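Nucleoprotein (Rift valley fever virus, PDB 3OV9) encapsidates the viral genomic RNA as a ring-forming oligomer, protecting it from nucleases and presenting it as template for transcription and replication. Local coordinates at residues 33-38 against 206-211; 40-43 against 49-52; 94-99 against 104-109. One frame throughout, in Å; residues are numbered along the deposited sequence. Where two conformers were deposited one is given.

Interaction 1: 33-38 against 206-211; sequences FDARRV and SNFISH. With NA (sodium ion), chain E; NO2 (nitrite ion), chain D.
Asn207 and Phe208 meet Arg36 and Ala35 at the first turn of helix 35-46. Ser206 lies at the start of the segment, near two bound ions. Its backbone O lies 3.0 Å from the sodium ion. Its CB comes within 3.3 Å of O1 of the nitrite, which probably derives from the crystallisation liquor. The backbone N of Phe33 makes a weak hydrogen bond to the same nitrite, so the ion sits between the two segments.

Asn207 is the polar half of the contact. Arg36 reaches it with a stretched-out chain and grips it end-on with two nitrogens. Arg36 NH1 donates to Asn207 OD1 at 2.7 Å, and Arg36 NH2 donates to Asn207 O at 3.0 Å. Both nitrogens approach from above the carbonyl planes. The amide and guanidinium planes stand 81° apart.

Phe208 supplies the apolar half. Its CG is anti to the backbone N (chi1 -169°), which aims the ring at the helix. Ala35 CB sits over one ring face, 3.6 Å from the centroid of the Phe208 ring, as a CH-pi contact. The ring edge points at one face of the Arg36 guanidinium, with the planes 85° apart, so the two do not stack. Phe208 CD1 also touches Arg36 CG at 3.9 Å.

Ile209 O binds the sodium ion at 2.8 Å, and a water joins the site. Gln5 of a second subunit accepts a hydrogen bond from Ile209 N, and Arg8 of that subunit packs on Phe208 and Ile209.

Both segments hold an N-cap. Asp34 OD1 accepts from Arg37 N in helix 35-46, and Ser210 OG caps Lys213 N. Residues 206-210 belong to the loop between helix 189-204 and helix 211-220, and His211 begins the latter. Phe33, which probably binds RNA as in relatives, leans on Arg106 and Ala109 of helix 104-110.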
# COMPACT_ATOMS: atom_id res chain seq x y z
N PHE A 33 22.81 -27.01 3.08
CA PHE A 33 23.97 -26.91 3.97
C PHE A 33 24.98 -28.00 3.63
O PHE A 33 24.65 -29.00 2.99
CB PHE A 33 23.55 -27.01 5.45
CG PHE A 33 23.26 -28.41 5.90
CD1 PHE A 33 24.14 -29.08 6.75
CD2 PHE A 33 22.13 -29.09 5.45
CE1 PHE A 33 23.89 -30.38 7.15
CE2 PHE A 33 21.87 -30.40 5.85
CZ PHE A 33 22.75 -31.04 6.70
N ASP A 34 26.22 -27.81 4.09
CA ASP A 34 27.31 -28.73 3.82
C ASP A 34 27.72 -29.40 5.13
O ASP A 34 28.49 -28.83 5.90
CB ASP A 34 28.48 -27.96 3.22
CG ASP A 34 29.62 -28.85 2.74
OD1 ASP A 34 29.84 -29.94 3.30
OD2 ASP A 34 30.31 -28.44 1.79
N ALA A 35 27.21 -30.61 5.36
CA ALA A 35 27.41 -31.33 6.63
C ALA A 35 28.87 -31.59 6.98
O ALA A 35 29.28 -31.42 8.13
CB ALA A 35 26.62 -32.62 6.63
N ARG A 36 29.66 -32.02 5.99
CA ARG A 36 31.08 -32.29 6.22
C ARG A 36 31.84 -31.04 6.65
O ARG A 36 32.69 -31.10 7.55
CB ARG A 36 31.73 -32.90 4.97
CG ARG A 36 31.32 -34.34 4.70
CD ARG A 36 31.84 -34.83 3.35
NE ARG A 36 31.37 -36.18 3.05
CZ ARG A 36 30.21 -36.46 2.46
NH1 ARG A 36 29.39 -35.48 2.08
NH2 ARG A 36 29.87 -37.72 2.24
N ARG A 37 31.52 -29.90 6.04
CA ARG A 37 32.14 -28.63 6.41
C ARG A 37 31.69 -28.19 7.80
O ARG A 37 32.50 -27.65 8.57
CB ARG A 37 31.85 -27.55 5.36
CG ARG A 37 32.62 -26.23 5.56
CD ARG A 37 34.13 -26.41 5.62
NE ARG A 37 34.82 -25.12 5.72
CZ ARG A 37 36.03 -24.94 6.24
NH1 ARG A 37 36.72 -25.97 6.72
NH2 ARG A 37 36.55 -23.72 6.28
N VAL A 38 30.42 -28.42 8.13
CA VAL A 38 29.89 -28.09 9.46
C VAL A 38 30.67 -28.81 10.56
O VAL A 38 31.12 -28.18 11.52
CB VAL A 38 28.36 -28.39 9.57
CG1 VAL A 38 27.90 -28.34 11.03
CG2 VAL A 38 27.56 -27.40 8.74
N SER A 206 20.97 -36.18 -0.22
CA SER A 206 22.37 -35.78 -0.08
C SER A 206 23.31 -36.98 0.06
O SER A 206 22.88 -38.08 0.40
CB SER A 206 22.56 -34.82 1.10
OG SER A 206 22.70 -35.54 2.31
N ASN A 207 24.60 -36.75 -0.19
CA ASN A 207 25.59 -37.81 -0.10
C ASN A 207 26.14 -38.02 1.31
O ASN A 207 27.15 -38.70 1.50
CB ASN A 207 26.73 -37.57 -1.10
CG ASN A 207 27.57 -36.34 -0.77
OD1 ASN A 207 27.38 -35.69 0.26
ND2 ASN A 207 28.51 -36.01 -1.65
N PHE A 208 25.47 -37.43 2.31
CA PHE A 208 25.94 -37.51 3.69
C PHE A 208 25.15 -38.51 4.54
O PHE A 208 23.94 -38.34 4.76
CB PHE A 208 25.95 -36.14 4.36
CG PHE A 208 26.67 -36.12 5.67
CD1 PHE A 208 28.06 -36.21 5.72
CD2 PHE A 208 25.95 -36.04 6.86
CE1 PHE A 208 28.73 -36.21 6.94
CE2 PHE A 208 26.62 -36.04 8.08
CZ PHE A 208 28.01 -36.12 8.12
N ILE A 209 25.86 -39.52 5.03
CA ILE A 209 25.30 -40.72 5.69
C ILE A 209 24.71 -41.66 4.64
O ILE A 209 23.76 -41.30 3.93
CB ILE A 209 24.28 -40.40 6.84
CG1 ILE A 209 24.84 -39.38 7.85
CG2 ILE A 209 23.81 -41.68 7.54
CD1 ILE A 209 26.08 -39.82 8.62
N SER A 210 25.29 -42.85 4.53
CA SER A 210 24.87 -43.85 3.53
C SER A 210 23.39 -44.21 3.63
O SER A 210 22.78 -44.07 4.70
CB SER A 210 25.72 -45.12 3.66
OG SER A 210 25.42 -45.83 4.85
N HIS A 211 22.81 -44.65 2.52
CA HIS A 211 21.42 -45.10 2.49
C HIS A 211 21.15 -46.14 3.57
O HIS A 211 20.12 -46.09 4.25
CB HIS A 211 21.05 -45.68 1.12
CG HIS A 211 21.08 -44.67 0.01
ND1 HIS A 211 21.05 -45.04 -1.32
CD2 HIS A 211 21.14 -43.32 0.03
CE1 HIS A 211 21.08 -43.95 -2.07
NE2 HIS A 211 21.14 -42.90 -1.28
NA NA E . 23.68 -40.84 1.13
N NO2 D . 21.22 -30.99 2.52
O1 NO2 D . 22.43 -31.61 2.03
O2 NO2 D . 21.14 -29.64 1.98
O HOH W 1 25.61 -41.69 -0.24

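Interaction 2: 40-43 against 49-52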
# COMPACT_ATOMS: atom_id res chain seq x y z
N GLU A 40 33.64 -30.26 10.27
CA GLU A 40 35.03 -29.81 10.21
C GLU A 40 35.23 -28.54 11.03
O GLU A 40 36.18 -28.44 11.81
CB GLU A 40 35.48 -29.58 8.76
CG GLU A 40 36.97 -29.25 8.62
CD GLU A 40 37.43 -29.16 7.18
OE1 GLU A 40 36.66 -28.67 6.33
OE2 GLU A 40 38.58 -29.58 6.90
N LEU A 41 34.32 -27.58 10.85
CA LEU A 41 34.37 -26.30 11.58
C LEU A 41 34.15 -26.47 13.08
O LEU A 41 34.82 -25.81 13.88
CB LEU A 41 33.37 -25.30 11.00
CG LEU A 41 33.65 -24.76 9.58
CD1 LEU A 41 32.44 -24.01 9.06
CD2 LEU A 41 34.89 -23.87 9.54
N LEU A 42 33.24 -27.38 13.46
CA LEU A 42 33.00 -27.69 14.87
C LEU A 42 34.25 -28.23 15.56
O LEU A 42 34.62 -27.75 16.64
CB LEU A 42 31.85 -28.70 15.03
CG LEU A 42 30.42 -28.21 14.78
CD1 LEU A 42 29.46 -29.38 14.74
CD2 LEU A 42 29.99 -27.18 15.83
N LYS A 43 34.90 -29.20 14.93
CA LYS A 43 36.14 -29.80 15.43
C LYS A 43 37.27 -28.78 15.51
O LYS A 43 38.02 -28.75 16.50
CB LYS A 43 36.56 -30.98 14.54
CG LYS A 43 35.71 -32.24 14.69
CD LYS A 43 36.39 -33.31 15.53
CE LYS A 43 37.39 -34.12 14.72
NZ LYS A 43 38.04 -35.21 15.52
N ASP A 49 36.27 -29.69 23.30
CA ASP A 49 34.95 -29.27 23.78
C ASP A 49 33.82 -29.37 22.73
O ASP A 49 32.67 -29.07 23.04
CB ASP A 49 35.00 -27.84 24.33
CG ASP A 49 35.98 -27.69 25.48
OD1 ASP A 49 35.80 -28.36 26.52
OD2 ASP A 49 36.93 -26.89 25.35
N TRP A 50 34.14 -29.81 21.51
CA TRP A 50 33.18 -29.70 20.40
C TRP A 50 31.89 -30.52 20.56
O TRP A 50 30.81 -30.03 20.23
CB TRP A 50 33.84 -29.95 19.03
CG TRP A 50 33.92 -31.38 18.58
CD1 TRP A 50 34.97 -32.24 18.75
CD2 TRP A 50 32.92 -32.12 17.86
NE1 TRP A 50 34.68 -33.46 18.20
CE2 TRP A 50 33.43 -33.42 17.64
CE3 TRP A 50 31.64 -31.81 17.38
CZ2 TRP A 50 32.70 -34.41 16.97
CZ3 TRP A 50 30.92 -32.79 16.71
CH2 TRP A 50 31.45 -34.08 16.51
N GLU A 51 32.01 -31.74 21.07
CA GLU A 51 30.86 -32.63 21.23
C GLU A 51 29.82 -32.10 22.21
O GLU A 51 28.63 -32.05 21.90
CB GLU A 51 31.31 -34.04 21.63
CG GLU A 51 31.90 -34.85 20.48
CD GLU A 51 32.90 -35.90 20.94
OE1 GLU A 51 33.82 -35.56 21.71
OE2 GLU A 51 32.77 -37.07 20.51
N LYS A 52 30.28 -31.69 23.40
CA LYS A 52 29.39 -31.13 24.41
C LYS A 52 28.78 -29.81 23.93
O LYS A 52 27.57 -29.59 24.07
CB LYS A 52 30.12 -30.94 25.74
CG LYS A 52 29.21 -30.54 26.90
CD LYS A 52 29.92 -30.71 28.23
CE LYS A 52 29.06 -30.21 29.38
NZ LYS A 52 29.67 -30.53 30.70
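Trp50 presses its indole against Leu42 and Lys43. Its CB is the first atom to touch, 3.3 Å from Leu42 O. The CG lies between the backbone N and the carbonyl carbon (chi1 87°), and this turns the indole toward helix 35-46. On the pyrrole side, Trp50 CD1 meets Lys43 CD at 3.7 Å. Trp50 NE1 comes closer to the same carbon, Lys43 CD, at 3.2 Å. Lys43 CG lies over the face of the five-membered ring, 3.9 Å from its centroid, in a CH-pi contact. The lysine chain folds at its second and third torsions, and the second (chi2 -102°) brings CD over to NE1.

Consecutive helices 35-46 and 50-63 pack across a short connection in this all-helical orthogonal bundle. Trp50, the first residue of the second helix, lies between them. Both helices lie in the N-terminal region essential for oligomerization.

On the benzene side, Trp50 CE3 meets Leu42 CB at 3.9 Å. Trp50 CZ2 still reaches Lys43 CD, at 4.1 Å. Glu51 CG lies over the indole face opposite Lys43, toward its rim. Leu42 also packs on Leu102 and Leu111, while Lys43 touches Leu7 of a second subunit.

Interaction 3: 94-99 against 104-109; sequences EGNPSR and LSRVAA
Asn96 and Arg106 are the closest backbone pair, yet their CA atoms stand 9.2 Å apart, and the long Arg106 side chain bridges the gap. Its straight chain (chi3 -177°) carries the guanidinium into the curve of the loop 94-99. Three oxygens of the loop meet it near its plane. Arg106 NH2 donates to Pro97 O at 2.7 Å, nearly straight at 163°. Arg106 NH1 donates to Ser98 O at 2.8 Å. In one of the two conformers of Asn96, Arg106 NH2 also donates to Asn96 OD1 at 3.0 Å, and the amide and guanidinium planes are 78° apart. A water accepts from Arg106 NE at 2.9 Å and, in that conformer, donates to Asn96 OD1, so it bridges the two. Pro97 CD lies over one guanidinium face, 3.5 Å from Arg106 NH2. The hydrogen bonds to NH1, NH2 and NE fix the rotation of the guanidinium, with Glu101 O as a further acceptor for NH1. Arg106, like its neighbour Ser105, probably binds RNA, as in related nucleoproteins.

The loop follows helix 77-90 and leads into helix 104-110. That helix packs on helix 35-46 through Arg106 on Val38 and Val107 on Leu42, and on helix 50-63 through Leu104.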
# COMPACT_ATOMS: atom_id res chain seq x y z
N GLU A 94 23.49 -15.99 11.78
CA GLU A 94 22.05 -16.23 11.63
C GLU A 94 21.71 -16.57 10.18
O GLU A 94 22.51 -16.32 9.28
CB GLU A 94 21.25 -15.00 12.09
CG GLU A 94 21.42 -14.67 13.56
CD GLU A 94 20.74 -13.38 13.97
OE1 GLU A 94 20.13 -12.73 13.10
OE2 GLU A 94 20.81 -13.03 15.16
N GLY A 95 20.52 -17.13 9.97
CA GLY A 95 20.00 -17.41 8.63
C GLY A 95 20.80 -18.38 7.79
O GLY A 95 21.15 -19.47 8.26
N ASN A 96 21.07 -17.99 6.55
CA ASN A 96 21.81 -18.83 5.60
C ASN A 96 23.08 -18.15 5.07
O ASN A 96 23.06 -17.52 4.00
CB ASN A 96 20.89 -19.25 4.45
CG ASN A 96 21.61 -20.10 3.41
OD1 ASN A 96 21.84 -21.30 3.62
ND2 ASN A 96 21.98 -19.49 2.30
N PRO A 97 24.20 -18.26 5.82
CA PRO A 97 25.44 -17.67 5.32
C PRO A 97 26.20 -18.62 4.39
O PRO A 97 25.63 -19.62 3.93
CB PRO A 97 26.23 -17.43 6.61
CG PRO A 97 25.78 -18.50 7.53
CD PRO A 97 24.35 -18.80 7.18
N SER A 98 27.46 -18.31 4.13
CA SER A 98 28.32 -19.14 3.28
C SER A 98 28.64 -20.48 3.95
O SER A 98 28.41 -20.66 5.15
CB SER A 98 29.61 -18.40 2.93
OG SER A 98 30.48 -18.33 4.04
N ARG A 99 29.20 -21.40 3.16
CA ARG A 99 29.58 -22.74 3.59
C ARG A 99 30.59 -22.73 4.74
O ARG A 99 30.70 -23.68 5.51
CB ARG A 99 30.18 -23.47 2.38
CG ARG A 99 30.55 -24.92 2.57
CD ARG A 99 31.16 -25.49 1.30
NE ARG A 99 30.21 -25.51 0.18
CZ ARG A 99 30.21 -24.65 -0.83
NH1 ARG A 99 31.12 -23.68 -0.89
NH2 ARG A 99 29.29 -24.75 -1.78
N LEU A 104 23.32 -22.38 14.26
CA LEU A 104 22.72 -23.37 15.16
C LEU A 104 21.94 -24.45 14.40
O LEU A 104 22.07 -25.64 14.71
CB LEU A 104 21.83 -22.69 16.21
CG LEU A 104 22.52 -21.71 17.17
CD1 LEU A 104 21.47 -20.96 17.99
CD2 LEU A 104 23.50 -22.41 18.09
N SER A 105 21.16 -24.04 13.40
CA SER A 105 20.36 -24.97 12.60
C SER A 105 21.24 -25.96 11.84
O SER A 105 20.88 -27.13 11.68
CB SER A 105 19.44 -24.22 11.63
OG SER A 105 18.42 -23.53 12.31
N ARG A 106 22.39 -25.48 11.36
CA ARG A 106 23.33 -26.33 10.62
C ARG A 106 23.97 -27.40 11.51
O ARG A 106 24.21 -28.52 11.06
CB ARG A 106 24.40 -25.48 9.93
CG ARG A 106 23.87 -24.76 8.70
CD ARG A 106 24.89 -23.83 8.09
NE ARG A 106 24.32 -23.10 6.95
CZ ARG A 106 24.99 -22.27 6.17
NH1 ARG A 106 26.28 -22.02 6.39
NH2 ARG A 106 24.37 -21.67 5.17
N VAL A 107 24.24 -27.05 12.77
CA VAL A 107 24.75 -28.03 13.73
C VAL A 107 23.73 -29.16 13.93
O VAL A 107 24.08 -30.34 13.86
CB VAL A 107 25.14 -27.37 15.08
CG1 VAL A 107 25.56 -28.43 16.10
CG2 VAL A 107 26.28 -26.37 14.86
N ALA A 108 22.47 -28.79 14.16
CA ALA A 108 21.38 -29.76 14.32
C ALA A 108 21.22 -30.65 13.09
O ALA A 108 20.99 -31.86 13.21
CB ALA A 108 20.07 -29.05 14.65
N ALA A 109 21.35 -30.05 11.91
CA ALA A 109 21.16 -30.77 10.65
C ALA A 109 22.30 -31.73 10.34
O ALA A 109 22.07 -32.87 9.90
CB ALA A 109 20.97 -29.79 9.50
O HOH W 2 21.74 -23.50 5.70

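Interactions 1 and 2 share helix 35-46, one at its first turn and one farther along. Interaction 3 borders both: Asp34 OD2 and Arg99 NE form a long, weak ion pair, and Leu41 packs against Arg99 O. Interaction 2 is buried and has no hydrogen bond across it; an indole lies against a leucine and the methylenes of a lysine. Interaction 3 is a surface contact, though Arg106, on which its hydrogen bonds converge, is itself buried. Interaction 1 is partly buried and mixes an arginine grip with an alanine-phenylalanine contact. It joins parts far apart in the sequence, whereas interactions 2 and 3 each join segments only a few residues apart. The first two abut a second subunit, and loop 94-99 touches a third.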